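Local coordinates for protein predicted transcriptional regulator (Clostridium thermocellum, PDB 1XMA) that probably binds DNA through a winged-helix domain and regulates transcription, as a member of the PadR-like family of regulators, at residues Gly57-Ser61 / Leu79-Phe83; Gly90-Tyr95 / Tyr107-Glu113. All blocks are in the same frame, centred on the assembly; numbering follows the deposited sequence. Where two conformers were deposited one is given.

Contact 1 (Gly57-Ser61 / Leu79-Phe83); sequences GYEIS and LYSAF
Gly57 meets three side chains of 79-83, two through its CA and one through its carbonyl O. The hydroxyl end of Tyr80 reaches that CA, OH to CA 3.3 Å, and the rim of the Phe83 ring meets the same atom through CE1 at 3.7 Å, so both rest directly on the backbone carbon. Leu79 supplies the third partner: its CD2 lies 3.4 Å from Gly57 O and also touches Ser61 CB, while its other methyl, CD1, meets Ile60 CG2 at 3.8 Å. The two methyls of Leu79 thus divide between Gly57 and Ser61 on one hand and Ile60 on the other.

Ile60 also divides its branches: CG1 lies anti to the carbonyl carbon (chi1 -70°) and the chain extends from it (chi2 -171°), carrying CD1 to the edge of Phe83, near the ring plane and 3.7 Å from CZ, while CG2 meets Leu79. Ser61 OG is turned back into its own helix, where it donates to Tyr58 O over 3.2 Å.

The short segments cross at 115°, their axes 11.3 Å apart, so side chains of 79-83 span the gap, reaching the backbone of Gly57 as well as Ile60 and Ser61. Behind the interface, Leu79 also packs on Ile46 of helix 35-52 and on Ile74, and Phe83 stacks with Tyr108 of strand 106-110.

Contact 2 (Gly90-Tyr95 / Tyr107-Glu113); sequences GYIKSY and YYRITPE
Ile92 to Tyr95 pair with Tyr107 to Ile110 as the two antiparallel strands of a beta hairpin, the wing expected of a winged-helix domain. Backbone hydrogen bonds set the register. Lys93 with Arg109 and Tyr95 with Tyr107 are hydrogen-bonded pairs, each joined by two bonds of 2.8 to 2.9 Å between N and O; Ile92 with Ile110 and Ser94 with Tyr108 are the non-hydrogen-bonded pairs that alternate with them. CA-H...O contacts add to the seam, among them Ser94 CA to Tyr107 O at 3.1 Å.

Apolar packing differs on the two faces. On the one carrying Ile92 and Tyr108, Ile92 CD1 presses against Tyr108 CD2 at 3.4 Å; CG1 stands between the backbone N and the carbonyl carbon (chi1 67°), and the extended chain beyond it (chi2 177°) carries CD1 to that ring. Ile92 also packs on helices 35-52 and 76-88, so this face looks into the domain.

The face of Tyr95 and Tyr107 carries a CH-pi contact. Tyr107 CB sits over one face of the Tyr95 ring, 3.6 Å from its centroid, whereas the two rings, nearly parallel, are slid apart and barely overlap. Arg109 CB meets the edge of Tyr95. The polar ends of Tyr95 and Arg109 converge on Asp54, by a hydrogen bond and a salt bridge respectively.

Polar contacts close the far end, where Gly90 completes a Schellman motif after helix 76-88 and Thr111 is the N-cap of helix 112-135. Thr111 N donates to Tyr91 O over 2.9 Å, and Thr111 OG1 donates to Gly90 O over 2.6 Å.

How the contacts relate
Phe83 touches both contacts and joins the helix packing to the hairpin: its CG is 3.8 Å from Tyr108 CE1, and its carbonyl O is 3.7 Å from Ile92 CD1, so the residue that meets Gly57 and Ile60 also meets the inner face of the hairpin. Contact 1 closes before contact 2 opens, and helix 76-88 leads from one into strand 92-96 of the other; their centres lie about 13 Å apart. Strand 55-56, just before helix 57-67, pairs with strand 106-110, giving a second connection. A bound mercury ion lies about 11 Å from the side chain of Ile60 and about 14 Å from that of Ile110, so neither contact forms its site, which involves Glu52 and Lys67.

Contact 1 (Gly57-Ser61 / Leu79-Phe83)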
# COMPACT_ATOMS: atom_id res chain seq x y z
N GLY B 57 18.17 16.51 -1.73
CA GLY B 57 17.54 15.70 -2.77
C GLY B 57 18.30 14.48 -3.28
O GLY B 57 17.81 13.35 -3.18
N TYR B 58 19.51 14.69 -3.82
CA TYR B 58 20.25 13.55 -4.36
C TYR B 58 20.66 12.50 -3.32
O TYR B 58 20.56 11.30 -3.58
CB TYR B 58 21.47 13.93 -5.19
CG TYR B 58 22.15 12.66 -5.71
CD1 TYR B 58 21.47 11.81 -6.61
CD2 TYR B 58 23.42 12.27 -5.26
CE1 TYR B 58 22.05 10.64 -7.09
CE2 TYR B 58 24.02 11.08 -5.72
CZ TYR B 58 23.32 10.28 -6.64
OH TYR B 58 23.87 9.12 -7.12
N GLU B 59 21.14 12.94 -2.17
CA GLU B 59 21.46 12.01 -1.10
C GLU B 59 20.26 11.17 -0.65
O GLU B 59 20.41 9.99 -0.37
CB GLU B 59 22.00 12.77 0.09
CG GLU B 59 22.50 11.86 1.18
CD GLU B 59 23.24 12.61 2.24
OE1 GLU B 59 24.47 12.41 2.32
OE2 GLU B 59 22.61 13.40 2.98
N ILE B 60 19.09 11.80 -0.58
CA ILE B 60 17.85 11.12 -0.13
C ILE B 60 17.43 9.99 -1.07
O ILE B 60 17.20 8.86 -0.62
CB ILE B 60 16.72 12.17 0.11
CG1 ILE B 60 17.07 13.00 1.35
CG2 ILE B 60 15.30 11.52 0.17
CD1 ILE B 60 15.99 13.90 1.85
N SER B 61 17.36 10.28 -2.38
CA SER B 61 17.03 9.27 -3.40
C SER B 61 18.09 8.17 -3.52
O SER B 61 17.77 6.99 -3.70
CB SER B 61 16.83 9.93 -4.77
OG SER B 61 18.05 10.41 -5.27
N LEU B 79 9.98 12.77 -5.92
CA LEU B 79 10.76 13.25 -4.80
C LEU B 79 10.57 14.74 -4.58
O LEU B 79 10.30 15.19 -3.45
CB LEU B 79 12.25 12.90 -4.99
CG LEU B 79 13.25 13.26 -3.88
CD1 LEU B 79 12.86 12.65 -2.55
CD2 LEU B 79 14.67 12.84 -4.28
N TYR B 80 10.70 15.52 -5.65
CA TYR B 80 10.68 16.98 -5.51
C TYR B 80 9.29 17.59 -5.28
O TYR B 80 9.18 18.65 -4.65
CB TYR B 80 11.49 17.67 -6.61
CG TYR B 80 12.99 17.39 -6.45
CD1 TYR B 80 13.59 16.30 -7.10
CD2 TYR B 80 13.79 18.18 -5.62
CE1 TYR B 80 14.96 16.02 -6.94
CE2 TYR B 80 15.16 17.91 -5.46
CZ TYR B 80 15.74 16.84 -6.12
OH TYR B 80 17.10 16.57 -5.96
N SER B 81 8.23 16.92 -5.71
CA SER B 81 6.89 17.36 -5.26
C SER B 81 6.57 16.93 -3.82
O SER B 81 5.74 17.55 -3.15
CB SER B 81 5.78 16.94 -6.23
OG SER B 81 5.81 15.57 -6.48
N ALA B 82 7.25 15.88 -3.34
CA ALA B 82 7.12 15.46 -1.94
C ALA B 82 7.75 16.48 -0.98
O ALA B 82 7.14 16.84 0.04
CB ALA B 82 7.71 14.06 -1.74
N PHE B 83 8.96 16.95 -1.30
CA PHE B 83 9.60 18.03 -0.53
C PHE B 83 8.68 19.24 -0.42
O PHE B 83 8.50 19.81 0.68
CB PHE B 83 10.90 18.49 -1.19
CG PHE B 83 12.04 17.53 -1.04
CD1 PHE B 83 12.92 17.31 -2.12
CD2 PHE B 83 12.28 16.87 0.18
CE1 PHE B 83 14.02 16.43 -2.01
CE2 PHE B 83 13.38 15.97 0.32
CZ PHE B 83 14.26 15.76 -0.78

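Contact 2 (Gly90-Tyr95 / Tyr107-Glu113)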
# COMPACT_ATOMS: atom_id res chain seq x y z
N GLY B 90 4.40 21.87 6.60
CA GLY B 90 5.19 22.20 7.80
C GLY B 90 5.87 21.02 8.51
O GLY B 90 6.07 21.04 9.75
N TYR B 91 6.25 20.00 7.73
CA TYR B 91 6.85 18.78 8.30
C TYR B 91 8.36 18.78 8.19
O TYR B 91 9.05 18.01 8.88
CB TYR B 91 6.27 17.54 7.62
CG TYR B 91 4.77 17.35 7.80
CD1 TYR B 91 4.11 17.81 8.95
CD2 TYR B 91 4.01 16.69 6.84
CE1 TYR B 91 2.74 17.64 9.12
CE2 TYR B 91 2.64 16.49 7.01
CZ TYR B 91 2.01 16.97 8.14
OH TYR B 91 0.66 16.79 8.31
N ILE B 92 8.87 19.62 7.30
CA ILE B 92 10.31 19.81 7.10
C ILE B 92 10.55 21.27 6.80
O ILE B 92 9.65 21.96 6.28
CB ILE B 92 10.88 18.96 5.91
CG1 ILE B 92 10.32 19.46 4.56
CG2 ILE B 92 10.67 17.47 6.13
CD1 ILE B 92 10.87 18.76 3.29
N LYS B 93 11.78 21.73 7.09
CA LYS B 93 12.22 23.06 6.68
C LYS B 93 13.49 23.04 5.83
O LYS B 93 14.44 22.32 6.12
CB LYS B 93 12.45 23.92 7.91
CG LYS B 93 11.19 24.55 8.45
CD LYS B 93 11.42 25.03 9.88
CE LYS B 93 10.28 25.90 10.34
NZ LYS B 93 10.79 26.85 11.37
N SER B 94 13.49 23.85 4.78
CA SER B 94 14.65 24.05 3.95
C SER B 94 15.65 24.99 4.60
O SER B 94 15.30 25.87 5.41
CB SER B 94 14.25 24.63 2.59
OG SER B 94 13.57 25.86 2.75
N TYR B 95 16.90 24.81 4.24
CA TYR B 95 17.92 25.78 4.52
C TYR B 95 18.98 25.65 3.46
O TYR B 95 18.88 24.74 2.61
CB TYR B 95 18.46 25.66 5.95
CG TYR B 95 19.18 24.39 6.33
CD1 TYR B 95 20.58 24.30 6.22
CD2 TYR B 95 18.48 23.28 6.86
CE1 TYR B 95 21.27 23.13 6.60
CE2 TYR B 95 19.17 22.10 7.24
CZ TYR B 95 20.56 22.05 7.11
OH TYR B 95 21.25 20.93 7.46
N TYR B 107 19.05 22.02 1.73
CA TYR B 107 18.99 20.95 2.72
C TYR B 107 17.62 20.97 3.41
O TYR B 107 16.96 22.02 3.48
CB TYR B 107 20.10 21.12 3.77
CG TYR B 107 21.52 20.94 3.24
CD1 TYR B 107 22.28 22.04 2.82
CD2 TYR B 107 22.10 19.67 3.17
CE1 TYR B 107 23.57 21.87 2.32
CE2 TYR B 107 23.40 19.48 2.68
CZ TYR B 107 24.12 20.59 2.26
OH TYR B 107 25.40 20.40 1.79
N TYR B 108 17.19 19.83 3.92
CA TYR B 108 15.97 19.81 4.70
C TYR B 108 16.24 19.25 6.08
O TYR B 108 17.11 18.40 6.25
CB TYR B 108 14.85 19.04 3.99
CG TYR B 108 14.56 19.56 2.60
CD1 TYR B 108 15.22 19.04 1.48
CD2 TYR B 108 13.63 20.60 2.40
CE1 TYR B 108 14.97 19.53 0.20
CE2 TYR B 108 13.35 21.09 1.11
CZ TYR B 108 14.04 20.55 0.02
OH TYR B 108 13.78 21.01 -1.26
N ARG B 109 15.50 19.77 7.05
CA ARG B 109 15.51 19.28 8.41
C ARG B 109 14.06 18.97 8.80
O ARG B 109 13.17 19.74 8.47
CB ARG B 109 16.13 20.35 9.34
CG ARG B 109 15.95 20.15 10.84
CD ARG B 109 16.83 21.17 11.64
NE ARG B 109 18.26 20.85 11.55
CZ ARG B 109 19.25 21.57 12.09
NH1 ARG B 109 18.99 22.68 12.77
NH2 ARG B 109 20.51 21.17 11.94
N ILE B 110 13.85 17.86 9.49
CA ILE B 110 12.50 17.50 9.95
C ILE B 110 12.00 18.41 11.12
O ILE B 110 12.78 18.77 12.01
CB ILE B 110 12.37 15.95 10.25
CG1 ILE B 110 10.90 15.55 10.48
CG2 ILE B 110 13.33 15.51 11.40
CD1 ILE B 110 10.64 14.06 10.56
N THR B 111 10.72 18.78 11.11
CA THR B 111 10.10 19.58 12.20
C THR B 111 9.41 18.68 13.26
O THR B 111 9.08 17.53 12.97
CB THR B 111 9.09 20.62 11.67
OG1 THR B 111 7.96 19.96 11.09
CG2 THR B 111 9.73 21.54 10.64
N PRO B 112 9.22 19.20 14.50
CA PRO B 112 8.41 18.46 15.49
C PRO B 112 7.06 17.98 14.96
O PRO B 112 6.60 16.91 15.34
CB PRO B 112 8.20 19.50 16.60
CG PRO B 112 9.47 20.32 16.55
CD PRO B 112 9.78 20.45 15.07
N GLU B 113 6.45 18.78 14.09
CA GLU B 113 5.16 18.46 13.48
C GLU B 113 5.30 17.34 12.45
O GLU B 113 4.35 16.58 12.19
CB GLU B 113 4.53 19.72 12.84
CG GLU B 113 4.39 20.94 13.82
CD GLU B 113 5.72 21.71 14.07
OE1 GLU B 113 6.67 21.52 13.32
OE2 GLU B 113 5.79 22.50 15.03